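Local coordinates for protein xylulokinase (Brucella ovis, PDB 5VM1) that probably phosphorylates D-xylulose to D-xylulose 5-phosphate at the expense of ATP, as a carbohydrate kinase of the FGGY family, at residues Y173-M177 against S178-G182; L211-G214 against S215-A218; L370-A373 against V374-V378; L440-I443 against A444-A448; E475-Q478 against R479-L483. All coordinates share one frame; numbering follows the deposited sequence.

Interaction 1 of 5, residues Y173-M177 against S178-G182; sequences YISDM and SDSAG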
# COMPACT_ATOMS: atom_id res chain seq x y z
N TYR A 173 -2.48 9.33 21.57
CA TYR A 173 -3.13 8.27 20.79
C TYR A 173 -3.85 8.92 19.62
O TYR A 173 -4.97 9.40 19.76
CB TYR A 173 -4.12 7.48 21.65
CG TYR A 173 -3.60 6.92 22.96
CD1 TYR A 173 -2.77 5.81 22.99
CD2 TYR A 173 -3.96 7.50 24.16
CE1 TYR A 173 -2.32 5.30 24.21
CE2 TYR A 173 -3.52 7.02 25.35
CZ TYR A 173 -2.70 5.92 25.38
OH TYR A 173 -2.28 5.48 26.62
N ILE A 174 -3.24 8.91 18.44
CA ILE A 174 -3.81 9.57 17.27
C ILE A 174 -3.53 8.71 16.05
O ILE A 174 -2.45 8.10 15.93
CB ILE A 174 -3.24 11.00 17.10
CG1 ILE A 174 -3.67 11.91 18.26
CG2 ILE A 174 -3.63 11.61 15.75
CD1 ILE A 174 -2.97 13.26 18.23
N SER A 175 -4.49 8.66 15.13
CA SER A 175 -4.34 8.03 13.83
C SER A 175 -4.88 8.96 12.75
O SER A 175 -5.68 9.86 13.03
CB SER A 175 -5.08 6.70 13.78
OG SER A 175 -4.69 5.93 12.68
N ASP A 176 -4.49 8.70 11.50
CA ASP A 176 -4.97 9.47 10.36
C ASP A 176 -6.08 8.70 9.64
O ASP A 176 -6.28 7.52 9.87
CB ASP A 176 -3.83 9.83 9.39
CG ASP A 176 -3.50 8.70 8.41
OD1 ASP A 176 -2.93 7.68 8.87
OD2 ASP A 176 -3.77 8.82 7.20
N MET A 177 -6.81 9.41 8.77
CA MET A 177 -7.96 8.81 8.10
C MET A 177 -7.58 7.63 7.21
O MET A 177 -8.29 6.61 7.21
CB MET A 177 -8.71 9.86 7.29
CG MET A 177 -9.33 10.94 8.14
SD MET A 177 -10.39 10.30 9.45
CE MET A 177 -10.71 11.80 10.36
N SER A 178 -6.45 7.73 6.47
CA SER A 178 -6.13 6.73 5.45
C SER A 178 -5.73 5.41 6.07
O SER A 178 -6.02 4.35 5.52
CB SER A 178 -5.01 7.23 4.52
OG SER A 178 -3.73 7.14 5.12
N ASP A 179 -5.05 5.47 7.20
CA ASP A 179 -4.63 4.25 7.85
C ASP A 179 -5.81 3.62 8.57
O ASP A 179 -5.95 2.39 8.59
CB ASP A 179 -3.49 4.58 8.82
CG ASP A 179 -2.39 3.50 8.86
OD1 ASP A 179 -2.51 2.40 8.26
OD2 ASP A 179 -1.35 3.82 9.48
N SER A 180 -6.68 4.45 9.13
CA SER A 180 -7.79 3.92 9.88
C SER A 180 -8.92 3.39 9.01
O SER A 180 -9.67 2.52 9.47
CB SER A 180 -8.27 5.00 10.85
OG SER A 180 -7.40 5.02 11.98
N ALA A 181 -9.01 3.83 7.75
CA ALA A 181 -9.97 3.22 6.82
C ALA A 181 -9.62 1.76 6.55
O ALA A 181 -10.49 1.01 6.07
CB ALA A 181 -10.05 4.00 5.51
N GLY A 182 -8.39 1.36 6.80
CA GLY A 182 -7.97 -0.02 6.73
C GLY A 182 -8.24 -0.86 7.96
O GLY A 182 -7.84 -2.02 8.00
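An N-cap forms the heart of this contact. D176 stands right before the short helix 177-180, and its carboxylate receives the N-H groups of S178 and D179. OD2 of D176 is gripped twice by S178. The hydroxyl OG of S178 lies 2.7 Å from D176 OD2 and meets its syn lone pair. The backbone N of S178, 3.0 Å from D176 OD2, comes from well above the carboxylate plane. OD1 of D176 takes a weak bond from D179 N at 3.5 Å and a salt bridge from K162. The first torsion of D176 (chi1 83°) places CG between its own backbone N and carbonyl carbon, which folds the carboxylate back over the helix start. The opening turn is closed by S180 N on D176 O at 3.2 Å and by A181 N on M177 O at 2.9 Å. S180 OG also donates to S175 OG at 2.9 Å, and S175 OG is bonded in turn to D163. The carboxylates of D176 and D179 are neighbours, with OD1 of D176 4.2 Å from OD2 of D179. K162 makes a salt bridge to D179 as well, which probably offsets their repulsion. D179 also touches M87, a predicted substrate-binding residue, consistent with a place beside the active site. S178 OG has a further bond with G242 N, at the end of strand 236-242. Strand 174-176 runs parallel to strand 210-212, M177 packs on L211 of that strand, and M177 and A181 also touch strand 285-288.

Interaction 2 of 5, residues L211-G214 against S215-A218; sequences LVEG and SEAA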
# COMPACT_ATOMS: atom_id res chain seq x y z
N LEU A 211 -8.88 10.64 15.68
CA LEU A 211 -8.68 10.75 14.24
C LEU A 211 -8.37 12.18 13.81
O LEU A 211 -8.91 13.15 14.37
CB LEU A 211 -9.91 10.24 13.49
CG LEU A 211 -10.15 8.75 13.73
CD1 LEU A 211 -11.53 8.36 13.26
CD2 LEU A 211 -9.09 7.96 12.98
N VAL A 212 -7.50 12.30 12.82
CA VAL A 212 -7.08 13.56 12.23
C VAL A 212 -6.86 13.29 10.75
O VAL A 212 -6.79 12.15 10.31
CB VAL A 212 -5.77 14.12 12.85
CG1 VAL A 212 -5.95 14.47 14.31
CG2 VAL A 212 -4.63 13.12 12.68
N GLU A 213 -6.72 14.37 9.97
CA GLU A 213 -6.26 14.19 8.60
C GLU A 213 -4.76 14.00 8.60
O GLU A 213 -4.06 14.52 9.47
CB GLU A 213 -6.66 15.36 7.70
CG GLU A 213 -8.15 15.58 7.65
CD GLU A 213 -8.88 14.47 6.96
OE1 GLU A 213 -8.24 13.63 6.29
OE2 GLU A 213 -10.11 14.44 7.09
N GLY A 214 -4.27 13.22 7.64
CA GLY A 214 -2.86 12.85 7.63
C GLY A 214 -1.92 14.03 7.56
O GLY A 214 -0.80 13.97 8.07
N SER A 215 -2.35 15.10 6.91
CA SER A 215 -1.52 16.28 6.74
C SER A 215 -1.70 17.30 7.85
O SER A 215 -1.05 18.35 7.81
CB SER A 215 -1.82 16.92 5.39
OG SER A 215 -3.19 17.26 5.34
N GLU A 216 -2.56 17.04 8.83
CA GLU A 216 -2.71 18.05 9.86
C GLU A 216 -1.87 17.68 11.08
O GLU A 216 -1.39 16.55 11.21
CB GLU A 216 -4.19 18.32 10.21
CG GLU A 216 -5.05 17.27 10.87
CD GLU A 216 -6.56 17.55 10.67
OE1 GLU A 216 -6.89 18.43 9.83
OE2 GLU A 216 -7.40 16.93 11.38
N ALA A 217 -1.64 18.67 11.95
CA ALA A 217 -0.75 18.49 13.09
C ALA A 217 -1.38 17.54 14.08
O ALA A 217 -2.55 17.69 14.44
CB ALA A 217 -0.46 19.82 13.76
N ALA A 218 -0.62 16.53 14.52
CA ALA A 218 -1.19 15.46 15.33
C ALA A 218 -0.16 14.98 16.37
O ALA A 218 0.30 13.83 16.36
CB ALA A 218 -1.69 14.35 14.41
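With chi1 at 66°, E216 turns its CG back toward the turn, and the rest of the chain is extended, which carries the carboxylate across to E213. The two residues are the ends of a type I beta turn, E213 to E216. Each holds the other's backbone. E216 N donates to E213 O at 3.0 Å, the bond that closes the turn. E213 N donates to E216 OE2, also at 3.0 Å and nearly straight (168°), arriving from above the carboxylate plane. The side chain of E216 thus adds a second bridge over the turn, with its CD 3.7 Å from E213 CB. The carboxylate of E213 leads elsewhere, to a salt bridge with R191.

The turn takes the chain from strand 210-212 to strand 217-220, which lies at one edge of the six-stranded sheet. G214 is backbone-bonded to G240 of strand 236-242, and S215 packs on L440 and I443 of helix 433-446. V212 borders both E216 and A218. Its CB is 3.6 Å from E216 OE2, while its CG2 branch meets the methyl group of A218, V212 CG2 to A218 CB, at 3.6 Å.

Interaction 3 of 5, residues L370-A373 against V374-V378; sequences LTQA and VLEGV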
# COMPACT_ATOMS: atom_id res chain seq x y z
N LEU A 370 6.80 -17.48 -23.67
CA LEU A 370 6.02 -17.63 -22.44
C LEU A 370 6.29 -16.48 -21.48
O LEU A 370 5.36 -15.97 -20.85
CB LEU A 370 6.30 -18.98 -21.79
CG LEU A 370 5.31 -20.06 -22.18
CD1 LEU A 370 5.35 -20.31 -23.65
CD2 LEU A 370 5.65 -21.32 -21.44
N THR A 371 7.55 -16.04 -21.37
CA THR A 371 7.87 -14.78 -20.70
C THR A 371 6.96 -13.65 -21.19
O THR A 371 6.33 -12.95 -20.38
CB THR A 371 9.34 -14.42 -20.91
OG1 THR A 371 10.17 -15.38 -20.28
CG2 THR A 371 9.67 -13.01 -20.37
N GLN A 372 6.87 -13.47 -22.52
CA GLN A 372 6.00 -12.45 -23.10
C GLN A 372 4.55 -12.60 -22.64
O GLN A 372 3.91 -11.61 -22.26
CB GLN A 372 6.08 -12.52 -24.61
CG GLN A 372 5.39 -11.43 -25.35
CD GLN A 372 5.42 -11.72 -26.84
OE1 GLN A 372 6.47 -12.08 -27.40
NE2 GLN A 372 4.27 -11.62 -27.49
N ALA A 373 4.03 -13.82 -22.63
CA ALA A 373 2.65 -14.02 -22.22
C ALA A 373 2.45 -13.71 -20.74
O ALA A 373 1.35 -13.33 -20.33
CB ALA A 373 2.20 -15.44 -22.56
N VAL A 374 3.48 -13.91 -19.92
CA VAL A 374 3.39 -13.56 -18.50
C VAL A 374 3.26 -12.05 -18.34
O VAL A 374 2.43 -11.57 -17.57
CB VAL A 374 4.59 -14.11 -17.70
CG1 VAL A 374 4.59 -13.55 -16.24
CG2 VAL A 374 4.63 -15.63 -17.72
N LEU A 375 4.08 -11.28 -19.07
CA LEU A 375 3.99 -9.83 -18.98
C LEU A 375 2.67 -9.34 -19.58
O LEU A 375 2.01 -8.48 -18.98
CB LEU A 375 5.18 -9.16 -19.67
CG LEU A 375 6.62 -9.53 -19.24
CD1 LEU A 375 7.65 -8.54 -19.78
CD2 LEU A 375 6.75 -9.68 -17.72
N GLU A 376 2.27 -9.89 -20.73
CA GLU A 376 0.98 -9.52 -21.31
C GLU A 376 -0.17 -9.79 -20.35
O GLU A 376 -1.05 -8.94 -20.16
CB GLU A 376 0.75 -10.28 -22.61
CG GLU A 376 1.49 -9.78 -23.80
CD GLU A 376 1.61 -10.85 -24.89
OE1 GLU A 376 1.04 -11.96 -24.69
OE2 GLU A 376 2.27 -10.58 -25.92
N GLY A 377 -0.15 -10.96 -19.71
CA GLY A 377 -1.23 -11.35 -18.81
C GLY A 377 -1.33 -10.45 -17.59
O GLY A 377 -2.43 -10.10 -17.15
N VAL A 378 -0.19 -10.08 -17.00
CA VAL A 378 -0.28 -9.15 -15.88
C VAL A 378 -0.77 -7.81 -16.37
O VAL A 378 -1.62 -7.19 -15.73
CB VAL A 378 1.07 -9.03 -15.15
CG1 VAL A 378 1.08 -7.78 -14.28
CG2 VAL A 378 1.27 -10.23 -14.27
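Q372 reaches along the helix and lays its amide end beside the carboxylate of E376, one turn on. NE2 of Q372 donates to OE2 of E376 at 2.7 Å, and the bond is close to straight (166°). OE2 lies in the amide plane of Q372. NE2, for its part, meets OE2 on the syn side, somewhat out of the carboxylate plane. The two flat groups are strongly turned against each other, their planes 76° apart. The Q372 chain stretches away from the backbone, CG anti to the backbone N (chi1 -173°), and this brings CG itself to 3.3 Å from E376 OE2. NE2 has a second, weak bond to A332 O in a neighbouring loop. The other oxygen of E376 turns back to the backbone, with OE1 3.6 Å from A373 CA.

Both residues belong to helix 367-390, a long helix of the C-terminal FGGY domain. Its regular backbone bonds include E376 N to Q372 O at 2.8 Å and G377 N to A373 O at 2.9 Å. Helices 305-315, 319-326 and 409-419 pack around this part of it. T371 faces L322 and L326, and its OG1 is bonded to R367 O. L375 lies against L326 and Y410, while its CG stays 3.6 Å from T371 O. V374 sets its CG2 branch beside the backbone N, 3.2 Å from L370 O.

Interaction 4 of 5, residues L440-I443 against A444-A448; sequences LGLI and AATGA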
# COMPACT_ATOMS: atom_id res chain seq x y z
N LEU A 440 4.44 14.96 4.39
CA LEU A 440 3.35 15.22 5.33
C LEU A 440 3.88 15.97 6.55
O LEU A 440 3.23 16.90 7.05
CB LEU A 440 2.67 13.90 5.71
CG LEU A 440 1.80 13.25 4.61
CD1 LEU A 440 1.32 11.83 4.95
CD2 LEU A 440 0.60 14.10 4.24
N GLY A 441 5.09 15.64 6.99
CA GLY A 441 5.70 16.42 8.05
C GLY A 441 5.90 17.87 7.66
O GLY A 441 5.66 18.77 8.46
N LEU A 442 6.30 18.11 6.40
CA LEU A 442 6.46 19.49 5.94
C LEU A 442 5.13 20.22 5.93
O LEU A 442 5.05 21.40 6.28
CB LEU A 442 7.11 19.54 4.55
CG LEU A 442 7.39 20.87 3.82
CD1 LEU A 442 8.46 20.64 2.78
CD2 LEU A 442 6.19 21.54 3.15
N ILE A 443 4.06 19.51 5.56
CA ILE A 443 2.75 20.12 5.44
C ILE A 443 2.20 20.50 6.81
O ILE A 443 1.68 21.61 7.00
CB ILE A 443 1.81 19.19 4.68
CG1 ILE A 443 2.29 19.07 3.23
CG2 ILE A 443 0.40 19.72 4.72
CD1 ILE A 443 1.65 17.93 2.45
N ALA A 444 2.31 19.61 7.80
CA ALA A 444 1.76 19.92 9.11
C ALA A 444 2.54 21.02 9.82
O ALA A 444 1.94 21.86 10.51
CB ALA A 444 1.74 18.67 9.99
N ALA A 445 3.86 21.06 9.63
CA ALA A 445 4.70 22.02 10.35
C ALA A 445 4.51 23.44 9.82
O ALA A 445 4.57 24.41 10.59
CB ALA A 445 6.17 21.61 10.26
N THR A 446 4.33 23.59 8.51
CA THR A 446 4.15 24.90 7.88
C THR A 446 2.69 25.27 7.66
O THR A 446 2.40 26.45 7.42
CB THR A 446 4.86 24.94 6.53
OG1 THR A 446 4.16 24.10 5.60
CG2 THR A 446 6.28 24.45 6.69
N GLY A 447 1.77 24.31 7.72
CA GLY A 447 0.40 24.64 7.41
C GLY A 447 0.19 24.96 5.95
O GLY A 447 -0.81 25.62 5.61
N ALA A 448 1.09 24.52 5.09
CA ALA A 448 0.96 24.77 3.67
C ALA A 448 -0.22 23.99 3.12
O ALA A 448 -0.66 23.00 3.71
CB ALA A 448 2.23 24.35 2.93
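L440 O receives A444 N at 3.0 Å, and G441 O receives A445 N at 3.1 Å, as in a regular alpha helix. The next bond, T446 N to L442 O, is 3.2 Å. After it the helix runs out. G447 leaves helical geometry with a positive phi of 69°, and its N makes a weak, bent bond to I443 O at 2.8 Å.

The side chain of T446 works at this end. A first torsion of 71° turns OG1 back toward the preceding turn of the helix. OG1 donates to L442 O at 2.9 Å. L442 O thus accepts both OG1 and N of T446, which reach it from opposite faces of its carbonyl plane. The methyl CG2 of T446 also lies close to this oxygen. CD2 of L442 comes to 4.1 Å from T446 OG1. CG2 of I443 lies 3.6 Å from A448 O.

One flank of helix 433-446 rests on the six-stranded sheet. L440 touches A241, A444 touches I236 and A238, and L442, A445 and T446 meet Y10. I443 and A448 face I453 of the following helix 450-453. OG1 of T446 accepts in turn from A448 N, so the helix ends with an ST turn.

Interaction 5 of 5, residues E475-Q478 against R479-L483; sequences EAYQ and RYHAL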
# COMPACT_ATOMS: atom_id res chain seq x y z
N GLU A 475 -7.53 -7.80 -29.01
CA GLU A 475 -7.88 -9.16 -29.37
C GLU A 475 -7.33 -10.12 -28.32
O GLU A 475 -8.06 -11.00 -27.84
CB GLU A 475 -7.34 -9.42 -30.77
CG GLU A 475 -7.56 -10.75 -31.40
CD GLU A 475 -6.74 -10.86 -32.67
OE1 GLU A 475 -6.06 -11.90 -32.86
OE2 GLU A 475 -6.74 -9.88 -33.45
N ALA A 476 -6.07 -9.92 -27.91
CA ALA A 476 -5.49 -10.76 -26.88
C ALA A 476 -6.12 -10.50 -25.51
O ALA A 476 -6.30 -11.43 -24.71
CB ALA A 476 -3.98 -10.56 -26.83
N TYR A 477 -6.47 -9.24 -25.22
CA TYR A 477 -7.16 -8.96 -23.97
C TYR A 477 -8.47 -9.73 -23.89
O TYR A 477 -8.81 -10.30 -22.84
CB TYR A 477 -7.42 -7.46 -23.76
CG TYR A 477 -8.39 -7.30 -22.60
CD1 TYR A 477 -7.97 -7.57 -21.29
CD2 TYR A 477 -9.73 -6.97 -22.82
CE1 TYR A 477 -8.85 -7.50 -20.23
CE2 TYR A 477 -10.62 -6.89 -21.77
CZ TYR A 477 -10.18 -7.15 -20.48
OH TYR A 477 -11.08 -7.07 -19.45
N GLN A 478 -9.23 -9.77 -25.00
CA GLN A 478 -10.52 -10.46 -24.96
C GLN A 478 -10.34 -11.96 -24.73
O GLN A 478 -11.12 -12.58 -23.99
CB GLN A 478 -11.30 -10.17 -26.25
CG GLN A 478 -11.75 -8.70 -26.36
CD GLN A 478 -12.76 -8.30 -25.30
OE1 GLN A 478 -13.38 -9.14 -24.64
NE2 GLN A 478 -12.88 -6.99 -25.07
N ARG A 479 -9.29 -12.56 -25.32
CA ARG A 479 -8.95 -13.95 -25.03
C ARG A 479 -8.71 -14.15 -23.53
O ARG A 479 -9.31 -15.02 -22.90
CB ARG A 479 -7.70 -14.34 -25.82
CG ARG A 479 -7.84 -15.52 -26.80
CD ARG A 479 -7.11 -15.18 -28.11
NE ARG A 479 -5.70 -14.86 -27.87
CZ ARG A 479 -4.97 -14.06 -28.65
NH1 ARG A 479 -5.52 -13.48 -29.73
NH2 ARG A 479 -3.69 -13.82 -28.33
N TYR A 480 -7.89 -13.28 -22.94
CA TYR A 480 -7.60 -13.36 -21.51
C TYR A 480 -8.88 -13.24 -20.69
O TYR A 480 -9.06 -13.94 -19.68
CB TYR A 480 -6.59 -12.27 -21.16
CG TYR A 480 -6.33 -12.00 -19.69
CD1 TYR A 480 -7.21 -11.22 -18.93
CD2 TYR A 480 -5.18 -12.47 -19.09
CE1 TYR A 480 -6.96 -10.95 -17.61
CE2 TYR A 480 -4.93 -12.22 -17.76
CZ TYR A 480 -5.82 -11.45 -17.02
OH TYR A 480 -5.55 -11.18 -15.69
N HIS A 481 -9.76 -12.34 -21.09
CA HIS A 481 -10.99 -12.10 -20.35
C HIS A 481 -11.96 -13.28 -20.44
O HIS A 481 -12.64 -13.60 -19.46
CB HIS A 481 -11.64 -10.81 -20.85
CG HIS A 481 -12.77 -10.33 -20.00
ND1 HIS A 481 -14.00 -10.00 -20.52
CD2 HIS A 481 -12.85 -10.12 -18.67
CE1 HIS A 481 -14.79 -9.60 -19.54
NE2 HIS A 481 -14.12 -9.67 -18.41
N ALA A 482 -12.07 -13.91 -21.62
CA ALA A 482 -12.95 -15.07 -21.82
C ALA A 482 -12.47 -16.31 -21.09
O ALA A 482 -13.27 -17.21 -20.81
CB ALA A 482 -13.12 -15.37 -23.30
N LEU A 483 -11.17 -16.41 -20.80
CA LEU A 483 -10.66 -17.57 -20.09
C LEU A 483 -11.18 -17.64 -18.66
O LEU A 483 -11.33 -18.75 -18.12
CB LEU A 483 -9.13 -17.56 -20.10
CG LEU A 483 -8.64 -18.47 -21.22
CD1 LEU A 483 -7.15 -18.31 -21.50
CD2 LEU A 483 -8.96 -19.91 -20.88
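R479 starts with its CB 3.4 Å from A476 O, then bends twice and doubles back along the helix toward A476 and E475. Its CZ comes to 3.8 Å from A476 CA, which lies over the centre of one guanidinium face. NH2 of R479 reaches A476 CB at 3.6 Å. NH1 ends in a salt bridge with E475, R479 NH1 to E475 OE1 at 3.5 Å. OE1 lies at the guanidinium edge, in its plane, but the carboxylate is turned by 69° against it. E475 is exposed and poorly ordered, so this bridge is probably loose.

Y477 and H481 form a second pair one turn apart. Both have CG anti to the backbone N and point the same way. Their rings are nearly parallel, at 15°, but slid apart, with centroids 5.6 Å from each other. Little overlap remains. Y477 OH instead sits over the rim of the H481 ring, 3.6 Å from H481 CD2, while H481 CB lies over a face of the Y477 ring. The hydroxyl of Y477 is bonded to D384. Y477 CE1 also touches Y480 CD1 at 4.3 Å.

Helix 470-488 packs here against helix 367-390. A476 and Y480 meet F380, Y477 meets L387, Y480 also lies on A381 and on L339 of strand 337-339, and R479 touches T337 of that strand.

How the interactions relate
The five contacts form two groups on opposite sides of the chain's centre. Interactions 1 and 2 touch, and their strands are neighbours in one small parallel sheet, joined by S175 O and V212 N. Interaction 4 packs on interaction 2, with A444 CB near S215 O. Far from them, interactions 3 and 5 lie on two packed helices, where G377 O meets the Y480 ring. Interaction 1 is buried and rich in acids and hydroxyls, near the predicted proton acceptor and a predicted substrate-binding residue. Interaction 2 is a strand-to-strand turn bridged by a carboxylate. Interaction 3 is a buried amide-carboxylate pair, whereas interaction 5, partly exposed, relies on a charge pair and slid rings. Interaction 4 ends at the surface.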